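Local coordinates for protein triphenylmethane reductase (Citrobacter sp., PDB 2JL1) that probably reduces triphenylmethane dyes with the NADPH cofactor bound to its Rossmann-type fold, a reaction of use in bioremediation, at residues T163-G168 and A250-I255. Residues are numbered along the deposited sequence; the frame is centred on the assembly and turned at random.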
ATOM      1  N   THR A 163      -4.874  18.244  27.974  1.00 22.35           N
ATOM      2  CA  THR A 163      -4.402  17.295  26.957  1.00 21.21           C
ATOM      3  C   THR A 163      -3.372  16.374  27.553  1.00 21.39           C
ATOM      4  O   THR A 163      -2.765  16.699  28.551  1.00 21.09           O
ATOM      5  CB  THR A 163      -3.627  18.003  25.801  1.00 20.22           C
ATOM      6  OG1 THR A 163      -2.288  18.276  26.229  1.00 21.86           O
ATOM      7  CG2 THR A 163      -4.285  19.289  25.386  1.00 19.59           C
ATOM      8  N   ASN A 164      -3.123  15.248  26.894  1.00 21.65           N
ATOM      9  CA  ASN A 164      -1.942  14.450  27.221  1.00 21.39           C
ATOM     10  C   ASN A 164      -0.824  14.597  26.179  1.00 21.32           C
ATOM     11  O   ASN A 164      -0.047  13.665  25.985  1.00 21.38           O
ATOM     12  CB  ASN A 164      -2.314  12.968  27.420  1.00 20.47           C
ATOM     13  CG  ASN A 164      -3.102  12.399  26.254  1.00 22.47           C
ATOM     14  OD1 ASN A 164      -4.085  12.989  25.818  1.00 22.82           O
ATOM     15  ND2 ASN A 164      -2.680  11.239  25.746  1.00 25.16           N
ATOM     16  N   ALA A 165      -0.707  15.784  25.572  1.00 21.01           N
ATOM     17  CA  ALA A 165       0.287  16.050  24.516  1.00 21.17           C
ATOM     18  C   ALA A 165       1.639  16.532  25.022  1.00 21.04           C
ATOM     19  O   ALA A 165       2.588  16.634  24.247  1.00 20.85           O
ATOM     20  CB  ALA A 165      -0.262  17.068  23.512  1.00 20.10           C
ATOM     21  N   GLY A 166       1.740  16.828  26.310  1.00 21.91           N
ATOM     22  CA  GLY A 166       2.929  17.462  26.863  1.00 21.51           C
ATOM     23  C   GLY A 166       3.333  18.708  26.088  1.00 22.21           C
ATOM     24  O   GLY A 166       2.494  19.579  25.779  1.00 23.04           O
ATOM     25  N   SER A 167       4.624  18.776  25.758  1.00 20.76           N
ATOM     26  CA  SER A 167       5.181  19.868  25.011  1.00 22.07           C
ATOM     27  C   SER A 167       5.418  19.422  23.576  1.00 20.78           C
ATOM     28  O   SER A 167       6.252  19.977  22.888  1.00 21.83           O
ATOM     29  CB  SER A 167       6.494  20.338  25.666  1.00 22.27           C
ATOM     30  OG  SER A 167       7.500  19.342  25.554  1.00 27.18           O
ATOM     31  N   GLY A 168       4.651  18.421  23.132  1.00 20.18           N
ATOM     32  CA  GLY A 168       4.688  17.945  21.776  1.00 19.40           C
ATOM     33  C   GLY A 168       4.422  19.074  20.786  1.00 19.10           C
ATOM     34  O   GLY A 168       3.590  19.960  21.017  1.00 18.98           O
ATOM     35  N   ALA A 250      -5.378   9.417  21.797  1.00 23.70           N
ATOM     36  CA  ALA A 250      -4.321   8.730  21.059  1.00 24.11           C
ATOM     37  C   ALA A 250      -3.566   9.721  20.178  1.00 24.16           C
ATOM     38  O   ALA A 250      -2.355   9.589  19.976  1.00 24.82           O
ATOM     39  CB  ALA A 250      -4.879   7.575  20.227  1.00 23.69           C
ATOM     40  N   ILE A 251      -4.286  10.711  19.661  1.00 24.13           N
ATOM     41  CA  ILE A 251      -3.679  11.738  18.804  1.00 25.73           C
ATOM     42  C   ILE A 251      -2.771  12.632  19.669  1.00 24.00           C
ATOM     43  O   ILE A 251      -1.668  12.987  19.250  1.00 23.86           O
ATOM     44  CB  ILE A 251      -4.772  12.552  18.045  1.00 26.02           C
ATOM     45  CG1 ILE A 251      -5.336  11.707  16.882  1.00 27.65           C
ATOM     46  CG2 ILE A 251      -4.214  13.856  17.485  1.00 29.05           C
ATOM     47  CD1 ILE A 251      -6.647  12.309  16.230  1.00 29.55           C
ATOM     48  N   TYR A 252      -3.222  12.972  20.880  1.00 23.18           N
ATOM     49  CA  TYR A 252      -2.386  13.755  21.793  1.00 22.68           C
ATOM     50  C   TYR A 252      -1.134  12.960  22.174  1.00 22.52           C
ATOM     51  O   TYR A 252      -0.055  13.504  22.261  1.00 21.97           O
ATOM     52  CB  TYR A 252      -3.153  14.098  23.064  1.00 22.39           C
ATOM     53  CG  TYR A 252      -4.205  15.184  22.938  1.00 22.70           C
ATOM     54  CD1 TYR A 252      -4.046  16.267  22.068  1.00 22.92           C
ATOM     55  CD2 TYR A 252      -5.325  15.163  23.762  1.00 23.31           C
ATOM     56  CE1 TYR A 252      -5.008  17.279  21.992  1.00 23.78           C
ATOM     57  CE2 TYR A 252      -6.298  16.168  23.703  1.00 24.92           C
ATOM     58  CZ  TYR A 252      -6.129  17.216  22.814  1.00 25.34           C
ATOM     59  OH  TYR A 252      -7.071  18.204  22.784  1.00 26.43           O
ATOM     60  N   ASP A 253      -1.286  11.661  22.374  1.00 22.31           N
ATOM     61  CA  ASP A 253      -0.144  10.823  22.769  1.00 23.08           C
ATOM     62  C   ASP A 253       0.889  10.766  21.632  1.00 21.87           C
ATOM     63  O   ASP A 253       2.089  10.849  21.875  1.00 21.88           O
ATOM     64  CB  ASP A 253      -0.628   9.410  23.179  1.00 23.54           C
ATOM     65  CG  ASP A 253       0.507   8.520  23.653  1.00 25.11           C
ATOM     66  OD1 ASP A 253       0.891   7.603  22.909  1.00 29.84           O
ATOM     67  OD2 ASP A 253       1.034   8.748  24.751  1.00 27.29           O
ATOM     68  N   ALA A 254       0.424  10.656  20.393  1.00 20.51           N
ATOM     69  CA  ALA A 254       1.328  10.619  19.245  1.00 20.07           C
ATOM     70  C   ALA A 254       2.065  11.961  19.181  1.00 19.78           C
ATOM     71  O   ALA A 254       3.270  12.007  18.986  1.00 19.21           O
ATOM     72  CB  ALA A 254       0.530  10.348  17.927  1.00 19.93           C
ATOM     73  N   ILE A 255       1.318  13.045  19.383  1.00 18.95           N
ATOM     74  CA  ILE A 255       1.900  14.385  19.423  1.00 20.25           C
ATOM     75  C   ILE A 255       2.980  14.478  20.514  1.00 19.93           C
ATOM     76  O   ILE A 255       4.087  14.967  20.228  1.00 20.31           O
ATOM     77  CB  ILE A 255       0.812  15.501  19.543  1.00 20.47           C
ATOM     78  CG1 ILE A 255       0.019  15.625  18.232  1.00 20.92           C
ATOM     79  CG2 ILE A 255       1.453  16.884  19.903  1.00 18.51           C
ATOM     80  CD1 ILE A 255      -1.268  16.466  18.411  1.00 21.47           C
TER
HETATM   81  O   HOH W   1       0.073  10.212  26.479  1.00 28.14           O
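With CG set anti to its own carbonyl carbon (chi1 -75°), Tyr-252 swings its ring off helix 242-256 so that one face lies against Thr-163, whose OG1 sits between its backbone N and carbonyl carbon (chi1 80°) and leaves CB and CG2 for the ring. This part of the NmrA-like, atypical short-chain dehydrogenase/reductase (SDR) fold lies beyond the seven-stranded Rossmann sheet, probably in the smaller lobe that helps form the substrate side, as in related SDR enzymes. Here the loop following strand 160-163 runs past the helix as an ST turn and then a type II' beta turn from Ala-165 to Gly-168. Thr-163 CB stands 3.8 Å from the centroid of the Tyr-252 ring, almost on its normal, in a CH-pi contact; CG2 reaches on toward CZ. Thr-163 OG1 accepts from Ala-165 N at 3.0 Å, closing the ST turn, and also pairs with His-223, while Phe-206 meets the tyrosine ring edge-to-face.

Asn-164 comes to the tyrosine at the ring edge, its amide plane nearly perpendicular to the ring (85°). OD1 lies 3.1 Å from Tyr-252 CB and close to CD2, buried without a hydrogen-bond partner. ND2 gives a hydrogen to a water 3.0 Å away; that water lies only 2.5 Å from Asp-253 OD2, so a bridge from loop to helix is plausible but its geometry doubtful. Asn-164 ND2 also bonds to Ala-249 O, which fixes which way the amide faces, and Asp-253 OD1 forms a salt bridge with Lys-257.

Further along, Ala-165 CB packs against Ile-255 CG2; the Ile-255 side chain is about 9 Å from the bound NADP, near but not touching it. Backbone to backbone, Ala-165 CA approaches Tyr-252 O in a CA-H...O contact. Gly-168 N to Ala-165 O (2.9 Å) closes the beta turn, and at its end Gly-168 CA comes 3.4 Å from Ile-255 O in a second, more bent CA-H...O contact.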